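Local coordinates for putative epoxide hydrolase protein (Klebsiella pneumoniae subsp. pneumoniae, PDB 5BOV) that probably hydrolyses ester or epoxide bonds as a member of the alpha/beta-hydrolase fold family, its natural substrate being unestablished, at residues Y23-I26 and G27-G31; K146-P150 and Q151-S155; A253-G256 and A257-A261; F294-A297 and V298-D302. All blocks are in the same frame, centred on the assembly; numbering follows the deposited sequence.

Interaction 1 of 4, residues Y23-I26 and G27-G31; sequences YVDI and GPRDG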
loop_
_atom_site.group_PDB
_atom_site.type_symbol
_atom_site.label_atom_id
_atom_site.label_comp_id
_atom_site.label_asym_id
_atom_site.label_seq_id
_atom_site.Cartn_x
_atom_site.Cartn_y
_atom_site.Cartn_z
ATOM N N TYR A 23 -5.128 8.250 -10.933
ATOM C CA TYR A 23 -5.343 6.792 -11.025
ATOM C C TYR A 23 -5.416 6.290 -12.430
ATOM O O TYR A 23 -5.865 6.978 -13.337
ATOM C CB TYR A 23 -6.571 6.360 -10.210
ATOM C CG TYR A 23 -7.869 6.893 -10.774
ATOM C CD1 TYR A 23 -8.238 8.237 -10.616
ATOM C CD2 TYR A 23 -8.709 6.077 -11.468
ATOM C CE1 TYR A 23 -9.383 8.745 -11.209
ATOM C CE2 TYR A 23 -9.901 6.560 -12.054
ATOM C CZ TYR A 23 -10.235 7.868 -11.916
ATOM O OH TYR A 23 -11.357 8.377 -12.482
ATOM N N VAL A 24 -5.017 5.041 -12.638
ATOM C CA VAL A 24 -5.323 4.287 -13.843
ATOM C C VAL A 24 -6.651 3.567 -13.660
ATOM O O VAL A 24 -7.005 3.145 -12.578
ATOM C CB VAL A 24 -4.242 3.231 -14.054
ATOM C CG1 VAL A 24 -4.541 2.328 -15.205
ATOM C CG2 VAL A 24 -2.911 3.890 -14.229
ATOM N N ASP A 25 -7.419 3.545 -14.750
ATOM C CA ASP A 25 -8.724 2.854 -14.772
ATOM C C ASP A 25 -8.837 2.150 -16.117
ATOM O O ASP A 25 -9.073 2.794 -17.123
ATOM C CB ASP A 25 -9.842 3.897 -14.585
ATOM C CG ASP A 25 -11.230 3.307 -14.534
ATOM O OD1 ASP A 25 -11.402 2.090 -14.724
ATOM O OD2 ASP A 25 -12.150 4.124 -14.281
ATOM N N ILE A 26 -8.620 0.843 -16.105
ATOM C CA ILE A 26 -8.562 0.066 -17.328
ATOM C C ILE A 26 -9.446 -1.168 -17.213
ATOM O O ILE A 26 -9.937 -1.562 -16.123
ATOM C CB ILE A 26 -7.179 -0.353 -17.719
ATOM C CG1 ILE A 26 -6.499 -1.171 -16.600
ATOM C CG2 ILE A 26 -6.413 0.896 -18.140
ATOM C CD1 ILE A 26 -5.137 -1.666 -17.036
ATOM N N GLY A 27 -9.745 -1.768 -18.361
ATOM C CA GLY A 27 -10.621 -2.909 -18.384
ATOM C C GLY A 27 -12.063 -2.567 -18.660
ATOM O O GLY A 27 -12.458 -1.416 -18.727
ATOM N N PRO A 28 -12.885 -3.587 -18.825
ATOM C CA PRO A 28 -14.268 -3.331 -19.216
ATOM C C PRO A 28 -14.982 -2.573 -18.179
ATOM O O PRO A 28 -14.830 -2.860 -16.970
ATOM C CB PRO A 28 -14.872 -4.722 -19.365
ATOM C CG PRO A 28 -13.907 -5.683 -18.899
ATOM C CD PRO A 28 -12.560 -5.038 -18.739
ATOM N N ARG A 29 -15.800 -1.619 -18.565
ATOM C CA ARG A 29 -16.511 -0.792 -17.594
ATOM C C ARG A 29 -17.449 -1.572 -16.677
ATOM O O ARG A 29 -17.601 -1.158 -15.517
ATOM C CB ARG A 29 -17.354 0.288 -18.265
ATOM C CG ARG A 29 -16.618 1.151 -19.276
ATOM C CD ARG A 29 -15.572 2.037 -18.658
ATOM N NE ARG A 29 -14.329 1.328 -18.356
ATOM C CZ ARG A 29 -13.497 1.676 -17.361
ATOM N NH1 ARG A 29 -13.809 2.716 -16.596
ATOM N NH2 ARG A 29 -12.378 0.956 -17.138
ATOM N N ASP A 30 -18.000 -2.688 -17.151
ATOM C CA ASP A 30 -18.882 -3.534 -16.322
ATOM C C ASP A 30 -18.173 -4.668 -15.639
ATOM O O ASP A 30 -18.794 -5.491 -15.029
ATOM C CB ASP A 30 -19.944 -4.195 -17.163
ATOM C CG ASP A 30 -20.882 -3.195 -17.804
ATOM O OD1 ASP A 30 -21.013 -2.077 -17.215
ATOM O OD2 ASP A 30 -21.477 -3.548 -18.846
ATOM N N GLY A 31 -16.861 -4.684 -15.727
ATOM C CA GLY A 31 -16.070 -5.791 -15.147
ATOM C C GLY A 31 -15.999 -5.693 -13.643
ATOM O O GLY A 31 -16.253 -4.631 -13.028
#
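Asp25, next to last in its strand, is held by Arg29 from the loop that follows, a worked example of a salt bridge between residues four apart in sequence. Its CG stands anti to the backbone N (chi1 -178°), which turns the carboxylate to meet the guanidinium end-on. Arg29 NH2 donates to Asp25 OD1 at 2.8 Å, and Arg29 NH1 to Asp25 OD2 at 3.2 Å; a third bond, from NH1 to OD1, is weak. The two planes do not coincide: both oxygens lie close to the guanidinium plane, yet the nitrogens approach from above the carboxylate plane, the groups being turned 49° apart. Next along, Ile26 contributes backbone, its C lying 3.6 Å from Arg29 NH2 at the guanidinium edge. Gly27 O accepts from Arg29 NH2 at 2.9 Å, so that nitrogen serves a carboxylate and a carbonyl together. The arginine chain, bent at chi2 and chi3, folds back from a type I turn from Pro28 to Gly31. Asp25 OD2 has a second salt bridge, to Arg60 of strand 59-74. Strand 19-26 lies between strands 12-16 and 59-74, antiparallel to both, and Ile26 packs on Ala51 and Ala55 of helix 50-56.

Interaction 2 of 4, residues K146-P150 and Q151-S155; sequences KPLPP and QAELS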
loop_
_atom_site.group_PDB
_atom_site.type_symbol
_atom_site.label_atom_id
_atom_site.label_comp_id
_atom_site.label_asym_id
_atom_site.label_seq_id
_atom_site.Cartn_x
_atom_site.Cartn_y
_atom_site.Cartn_z
ATOM N N LYS A 146 6.719 0.028 21.234
ATOM C CA LYS A 146 7.425 -1.050 21.917
ATOM C C LYS A 146 8.602 -1.493 21.072
ATOM O O LYS A 146 8.470 -1.653 19.861
ATOM C CB LYS A 146 6.577 -2.316 22.091
ATOM C CG LYS A 146 5.223 -2.165 22.747
ATOM C CD LYS A 146 5.298 -1.484 24.049
ATOM C CE LYS A 146 3.996 -1.812 24.789
ATOM N NZ LYS A 146 4.259 -1.691 26.246
ATOM N N PRO A 147 9.757 -1.731 21.701
ATOM C CA PRO A 147 10.909 -2.127 20.948
ATOM C C PRO A 147 10.853 -3.582 20.510
ATOM O O PRO A 147 10.245 -4.404 21.189
ATOM C CB PRO A 147 12.089 -1.916 21.938
ATOM C CG PRO A 147 11.460 -2.138 23.280
ATOM C CD PRO A 147 10.067 -1.534 23.150
ATOM N N LEU A 148 11.594 -3.888 19.446
ATOM C CA LEU A 148 11.832 -5.218 18.902
ATOM C C LEU A 148 13.256 -5.587 19.137
ATOM O O LEU A 148 14.065 -4.710 19.643
ATOM C CB LEU A 148 11.550 -5.171 17.408
ATOM C CG LEU A 148 10.142 -4.653 17.025
ATOM C CD1 LEU A 148 10.040 -4.691 15.496
ATOM C CD2 LEU A 148 9.043 -5.507 17.591
ATOM N N PRO A 149 13.662 -6.836 18.836
ATOM C CA PRO A 149 15.058 -7.203 19.047
ATOM C C PRO A 149 15.999 -6.330 18.194
ATOM O O PRO A 149 15.572 -5.758 17.203
ATOM C CB PRO A 149 15.141 -8.702 18.716
ATOM C CG PRO A 149 13.749 -9.179 18.946
ATOM C CD PRO A 149 12.832 -8.027 18.534
ATOM N N PRO A 150 17.243 -6.122 18.653
ATOM C CA PRO A 150 18.156 -5.192 17.970
ATOM C C PRO A 150 18.236 -5.382 16.449
ATOM O O PRO A 150 18.171 -4.407 15.675
ATOM C CB PRO A 150 19.503 -5.468 18.644
ATOM C CG PRO A 150 19.137 -5.965 20.004
ATOM C CD PRO A 150 17.863 -6.710 19.861
ATOM N N GLN A 151 18.329 -6.614 15.970
ATOM C CA GLN A 151 18.439 -6.822 14.518
ATOM C C GLN A 151 17.155 -6.516 13.757
ATOM O O GLN A 151 17.180 -6.031 12.635
ATOM C CB GLN A 151 18.939 -8.215 14.110
ATOM C CG GLN A 151 20.226 -8.563 14.674
ATOM C CD GLN A 151 20.107 -9.338 15.955
ATOM O OE1 GLN A 151 19.170 -9.146 16.925
ATOM N NE2 GLN A 151 21.094 -10.241 16.052
ATOM N N ALA A 152 16.003 -6.673 14.407
ATOM C CA ALA A 152 14.754 -6.205 13.844
ATOM C C ALA A 152 14.664 -4.697 13.737
ATOM O O ALA A 152 14.161 -4.161 12.786
ATOM C CB ALA A 152 13.573 -6.725 14.643
ATOM N N GLU A 153 15.231 -4.017 14.736
ATOM C CA GLU A 153 15.249 -2.547 14.702
ATOM C C GLU A 153 16.129 -2.063 13.587
ATOM O O GLU A 153 15.786 -1.100 12.918
ATOM C CB GLU A 153 15.673 -1.992 16.073
ATOM C CG GLU A 153 14.794 -2.473 17.251
ATOM C CD GLU A 153 13.392 -1.910 17.277
ATOM O OE1 GLU A 153 12.723 -1.815 16.168
ATOM O OE2 GLU A 153 12.903 -1.522 18.366
ATOM N N LEU A 154 17.259 -2.755 13.325
ATOM C CA LEU A 154 18.142 -2.422 12.224
ATOM C C LEU A 154 17.410 -2.550 10.885
ATOM O O LEU A 154 17.546 -1.699 10.021
ATOM C CB LEU A 154 19.384 -3.319 12.227
ATOM C CG LEU A 154 20.342 -3.151 11.041
ATOM C CD1 LEU A 154 20.894 -1.786 10.894
ATOM C CD2 LEU A 154 21.459 -4.147 11.170
ATOM N N SER A 155 16.648 -3.627 10.756
ATOM C CA SER A 155 15.804 -3.785 9.551
ATOM C C SER A 155 14.748 -2.673 9.397
ATOM O O SER A 155 14.309 -2.412 8.282
ATOM C CB SER A 155 15.122 -5.178 9.565
ATOM O OG SER A 155 13.893 -5.216 10.377
#
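Glu153 folds back from the first turn of its helix onto Leu148, and its side chain can be followed atom by atom as an example of how a glutamate secures the chain leading into a helix. Glu153 CB lies 3.5 Å from Pro150 O. Glu153 CG, placed beside the backbone N (chi1 -56°), comes within 3.4 Å of Leu148 O and sits equally near Pro149 O. A bend at chi2 then carries Glu153 CD to 3.7 Å from Leu148 CB, the two side chains crossing at about a right angle. Of the two oxygens, OE1 leans along the leucine near its CB and CG, while Glu153 OE2 accepts the backbone N-H of Leu148 at 2.9 Å. That bond is nearly straight (170°) but reaches OE2 from well above the carboxylate plane, 76° out of it. Pro147 CA packs against the same oxygen.

Glu153 lies at N4 and Pro149, the N-cap, has no N-H, so the pairing differs from a capping box; the glutamate takes the N-H of Leu148, one residue before the cap. Its charge near the helix start is probably favourable. Pro149 O in turn accepts Glu153 N at 3.0 Å, and Leu154 N bonds to Pro150 O. An apolar contact, Leu148 CB to Ala152 CB at 3.8 Å, lies alongside. The segment belongs to the helical region inserted between strands 127-133 and 247-252, consistent with a cap of the hydrolase fold; there Leu148 rests on Trp156, and Ser155, at the end of helix 150-155, touches Pro258 in the loop after strand 247-252.

Interaction 3 of 4, residues A253-G256 and A257-A261; sequences ANNG and APHPA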
loop_
_atom_site.group_PDB
_atom_site.type_symbol
_atom_site.label_atom_id
_atom_site.label_comp_id
_atom_site.label_asym_id
_atom_site.label_seq_id
_atom_site.Cartn_x
_atom_site.Cartn_y
_atom_site.Cartn_z
ATOM N N ALA A 253 10.118 -15.271 -0.469
ATOM C CA ALA A 253 11.224 -15.888 0.277
ATOM C C ALA A 253 12.440 -14.993 0.463
ATOM O O ALA A 253 13.267 -15.218 1.335
ATOM C CB ALA A 253 11.631 -17.143 -0.451
ATOM N N ASN A 254 12.577 -13.969 -0.375
ATOM C CA ASN A 254 13.729 -13.093 -0.261
ATOM C C ASN A 254 13.331 -11.664 0.035
ATOM O O ASN A 254 13.889 -10.749 -0.470
ATOM C CB ASN A 254 14.556 -13.223 -1.535
ATOM C CG ASN A 254 15.198 -14.595 -1.635
ATOM O OD1 ASN A 254 16.340 -14.746 -1.235
ATOM N ND2 ASN A 254 14.470 -15.601 -2.128
ATOM N N ASN A 255 12.358 -11.503 0.911
ATOM C CA ASN A 255 11.950 -10.192 1.393
ATOM C C ASN A 255 12.882 -9.697 2.466
ATOM O O ASN A 255 12.940 -10.301 3.592
ATOM C CB ASN A 255 10.515 -10.321 1.947
ATOM C CG ASN A 255 9.925 -9.006 2.371
ATOM O OD1 ASN A 255 10.533 -7.942 2.235
ATOM N ND2 ASN A 255 8.710 -9.064 2.866
ATOM N N GLY A 256 13.574 -8.602 2.201
ATOM C CA GLY A 256 14.474 -8.016 3.185
ATOM C C GLY A 256 13.857 -7.015 4.130
ATOM O O GLY A 256 14.493 -6.540 5.082
ATOM N N ALA A 257 12.637 -6.608 3.843
ATOM C CA ALA A 257 11.925 -5.676 4.647
ATOM C C ALA A 257 11.305 -6.429 5.822
ATOM O O ALA A 257 11.160 -7.641 5.773
ATOM C CB ALA A 257 10.840 -5.037 3.843
ATOM N N PRO A 258 11.048 -5.688 6.930
ATOM C CA PRO A 258 10.494 -6.345 8.127
ATOM C C PRO A 258 9.090 -6.911 7.820
ATOM O O PRO A 258 8.312 -6.272 7.103
ATOM C CB PRO A 258 10.376 -5.207 9.135
ATOM C CG PRO A 258 11.139 -4.044 8.580
ATOM C CD PRO A 258 11.239 -4.219 7.109
ATOM N N HIS A 259 8.859 -8.156 8.208
ATOM C CA HIS A 259 7.556 -8.782 7.983
ATOM C C HIS A 259 7.292 -9.838 9.030
ATOM O O HIS A 259 8.218 -10.448 9.512
ATOM C CB HIS A 259 7.480 -9.391 6.558
ATOM C CG HIS A 259 8.507 -10.429 6.248
ATOM N ND1 HIS A 259 9.787 -10.132 5.898
ATOM C CD2 HIS A 259 8.430 -11.777 6.237
ATOM C CE1 HIS A 259 10.462 -11.252 5.650
ATOM N NE2 HIS A 259 9.652 -12.270 5.858
ATOM N N PRO A 260 5.994 -10.061 9.362
ATOM C CA PRO A 260 5.679 -11.135 10.311
ATOM C C PRO A 260 5.752 -12.522 9.733
ATOM O O PRO A 260 5.655 -12.744 8.510
ATOM C CB PRO A 260 4.221 -10.829 10.737
ATOM C CG PRO A 260 3.732 -9.777 9.875
ATOM C CD PRO A 260 4.780 -9.344 8.910
ATOM N N ALA A 261 5.917 -13.494 10.613
ATOM C CA ALA A 261 5.831 -14.859 10.204
ATOM C C ALA A 261 4.357 -15.177 9.900
ATOM O O ALA A 261 3.453 -14.815 10.661
ATOM C CB ALA A 261 6.323 -15.781 11.291
HETATM O O HOH W 1 7.121 -6.841 3.958
HETATM O O HOH W 2 13.314 -9.352 6.573
#
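Two torsions bring Asn255 and His259 together: the asparagine's CG points opposite its backbone N (chi1 -175°), and in the histidine CG lies between the backbone N and the carbonyl carbon (chi1 59°). The side chains approach from opposite directions with amide and imidazole planes almost parallel, 8° apart. Asn255 ND2 comes to 3.4 Å from His259 ND1, at too poor an angle for a hydrogen bond. Other partners fix each group. Asn255 OD1 accepts the backbone N-H of Ala257 at 3.0 Å, which closes an Asx turn, the donor standing above the carbonyl plane of the amide. His259 ND1 donates to Ala257 O at 2.8 Å, almost straight and in the ring plane, holding the imidazole's rotation, and His259 CE1 turns an edge to Asn255 O at 3.4 Å. One water bridges Asn255 O and Ala257 O, the latter thus having two donors. Another water accepts from Asn255 ND2 at 2.9 Å, but the chief partner of this nitrogen is Glu251 OE2. Asn255 and Ala257 both touch His284, and the Ala257 side chain lies near, without touching, residues that resemble a nucleophile elbow. This is the loop after strand 247-252, seventh in chain order in the alpha/beta-hydrolase sheet, a place that in this family commonly supplies the acid of the catalytic triad; such a role is not established here.

Interaction 4 of 4, residues F294-A297 and V298-D302; sequences FVQA and VVDAD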
loop_
_atom_site.group_PDB
_atom_site.type_symbol
_atom_site.label_atom_id
_atom_site.label_comp_id
_atom_site.label_asym_id
_atom_site.label_seq_id
_atom_site.Cartn_x
_atom_site.Cartn_y
_atom_site.Cartn_z
ATOM N N PHE A 294 1.112 -12.766 -8.786
ATOM C CA PHE A 294 0.224 -11.838 -8.126
ATOM C C PHE A 294 -1.164 -11.825 -8.798
ATOM O O PHE A 294 -2.196 -11.830 -8.096
ATOM C CB PHE A 294 0.825 -10.438 -8.115
ATOM C CG PHE A 294 0.152 -9.526 -7.166
ATOM C CD1 PHE A 294 -0.924 -8.759 -7.523
ATOM C CD2 PHE A 294 0.646 -9.410 -5.866
ATOM C CE1 PHE A 294 -1.535 -7.919 -6.629
ATOM C CE2 PHE A 294 0.016 -8.561 -4.969
ATOM C CZ PHE A 294 -1.065 -7.835 -5.370
ATOM N N VAL A 295 -1.176 -11.759 -10.116
ATOM C CA VAL A 295 -2.417 -11.905 -10.849
ATOM C C VAL A 295 -3.190 -13.197 -10.437
ATOM O O VAL A 295 -4.405 -13.114 -10.184
ATOM C CB VAL A 295 -2.156 -11.911 -12.352
ATOM C CG1 VAL A 295 -3.424 -12.289 -13.138
ATOM C CG2 VAL A 295 -1.664 -10.583 -12.823
ATOM N N GLN A 296 -2.503 -14.296 -10.370
ATOM C CA GLN A 296 -3.138 -15.580 -9.963
ATOM C C GLN A 296 -3.769 -15.448 -8.582
ATOM O O GLN A 296 -4.868 -15.937 -8.317
ATOM C CB GLN A 296 -2.166 -16.764 -9.997
ATOM C CG GLN A 296 -2.873 -18.125 -9.876
ATOM C CD GLN A 296 -3.763 -18.417 -11.044
ATOM O OE1 GLN A 296 -3.313 -18.404 -12.229
ATOM N NE2 GLN A 296 -5.063 -18.618 -10.798
ATOM N N ALA A 297 -3.045 -14.799 -7.663
ATOM C CA ALA A 297 -3.604 -14.556 -6.347
ATOM C C ALA A 297 -4.881 -13.707 -6.322
ATOM O O ALA A 297 -5.834 -14.003 -5.596
ATOM C CB ALA A 297 -2.557 -13.935 -5.430
ATOM N N VAL A 298 -4.927 -12.682 -7.139
ATOM C CA VAL A 298 -6.129 -11.828 -7.217
ATOM C C VAL A 298 -7.294 -12.624 -7.806
ATOM O O VAL A 298 -8.377 -12.587 -7.257
ATOM C CB VAL A 298 -5.876 -10.535 -8.069
ATOM C CG1 VAL A 298 -7.161 -9.781 -8.330
ATOM C CG2 VAL A 298 -4.852 -9.607 -7.363
ATOM N N VAL A 299 -7.032 -13.369 -8.869
ATOM C CA VAL A 299 -8.095 -14.197 -9.493
ATOM C C VAL A 299 -8.606 -15.250 -8.452
ATOM O O VAL A 299 -9.827 -15.434 -8.284
ATOM C CB VAL A 299 -7.584 -14.915 -10.736
ATOM C CG1 VAL A 299 -8.576 -15.958 -11.182
ATOM C CG2 VAL A 299 -7.277 -13.882 -11.820
ATOM N N ASP A 300 -7.676 -15.890 -7.756
ATOM C CA ASP A 300 -8.018 -16.917 -6.767
ATOM C C ASP A 300 -8.771 -16.352 -5.591
ATOM O O ASP A 300 -9.744 -16.929 -5.147
ATOM C CB ASP A 300 -6.804 -17.673 -6.324
ATOM C CG ASP A 300 -6.185 -18.517 -7.418
ATOM O OD1 ASP A 300 -6.808 -18.790 -8.490
ATOM O OD2 ASP A 300 -5.046 -18.983 -7.225
ATOM N N ALA A 301 -8.369 -15.174 -5.116
ATOM C CA ALA A 301 -9.092 -14.574 -4.003
ATOM C C ALA A 301 -10.493 -14.140 -4.404
ATOM O O ALA A 301 -11.442 -14.265 -3.616
ATOM C CB ALA A 301 -8.288 -13.395 -3.449
ATOM N N ASP A 302 -10.640 -13.700 -5.653
ATOM C CA ASP A 302 -11.922 -13.269 -6.167
ATOM C C ASP A 302 -12.960 -14.445 -6.244
ATOM O O ASP A 302 -14.168 -14.165 -6.294
ATOM C CB ASP A 302 -11.704 -12.637 -7.580
ATOM C CG ASP A 302 -12.986 -12.207 -8.239
ATOM O OD1 ASP A 302 -13.689 -11.226 -7.813
ATOM O OD2 ASP A 302 -13.298 -12.825 -9.306
#
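Ala301 N bonds to Ala297 O at 2.8 Å, the shortest polar link in this turn of helix and one of a run of backbone bonds from each residue to the one four positions earlier. On one side of the helix Gln296 reaches along to Asp300. With CG trans to its N (chi1 -168°) and a bend at chi2, the glutamine swings its amide toward the next turn, where Gln296 NE2 donates to Asp300 OD1 at 2.9 Å. The oxygen lies in the amide plane, although the nitrogen arrives from above the carboxylate plane, the two flat groups being 40° apart. Arg276 of strand 273-278 salt-bridges the other oxygen, OD2, so the carboxylate has a donor for each. This is an i to i+4 pairing on a C-terminal helix packed on the central sheet of the alpha/beta-hydrolase fold. The buried side is apolar: Phe294 CE1 meets Val298 CG2 at 3.8 Å, the methyl approaching the ring obliquely. Val295 CG1 and Val299 CG2, of two partly exposed residues, make a looser pair at 4.4 Å. Phe294 and Ala297 rest on Leu250 of strand 247-252, while Val295 and Val298 face helix 50-56.

Taken together, the four contacts show how local side-chain bonding changes with place in one fold. Interactions 1, 2 and 3 are surface contacts, whereas interaction 4 is partly buried. Helix 50-56 is a common neighbour of interactions 1 and 4, which do not touch and whose centres are about 17 Å apart. Interactions 2 and 3 meet directly, the helical insertion being brought against the loop after strand 247-252; interaction 1 lies across the chain's centre from both. Chemistry follows position: a charged pair bridges a strand end, a carboxylate holds the chain entering a helix, waters and an Asx turn shape a loop, and apolar pairs accompany an amide-carboxylate bond on the C-terminal helix.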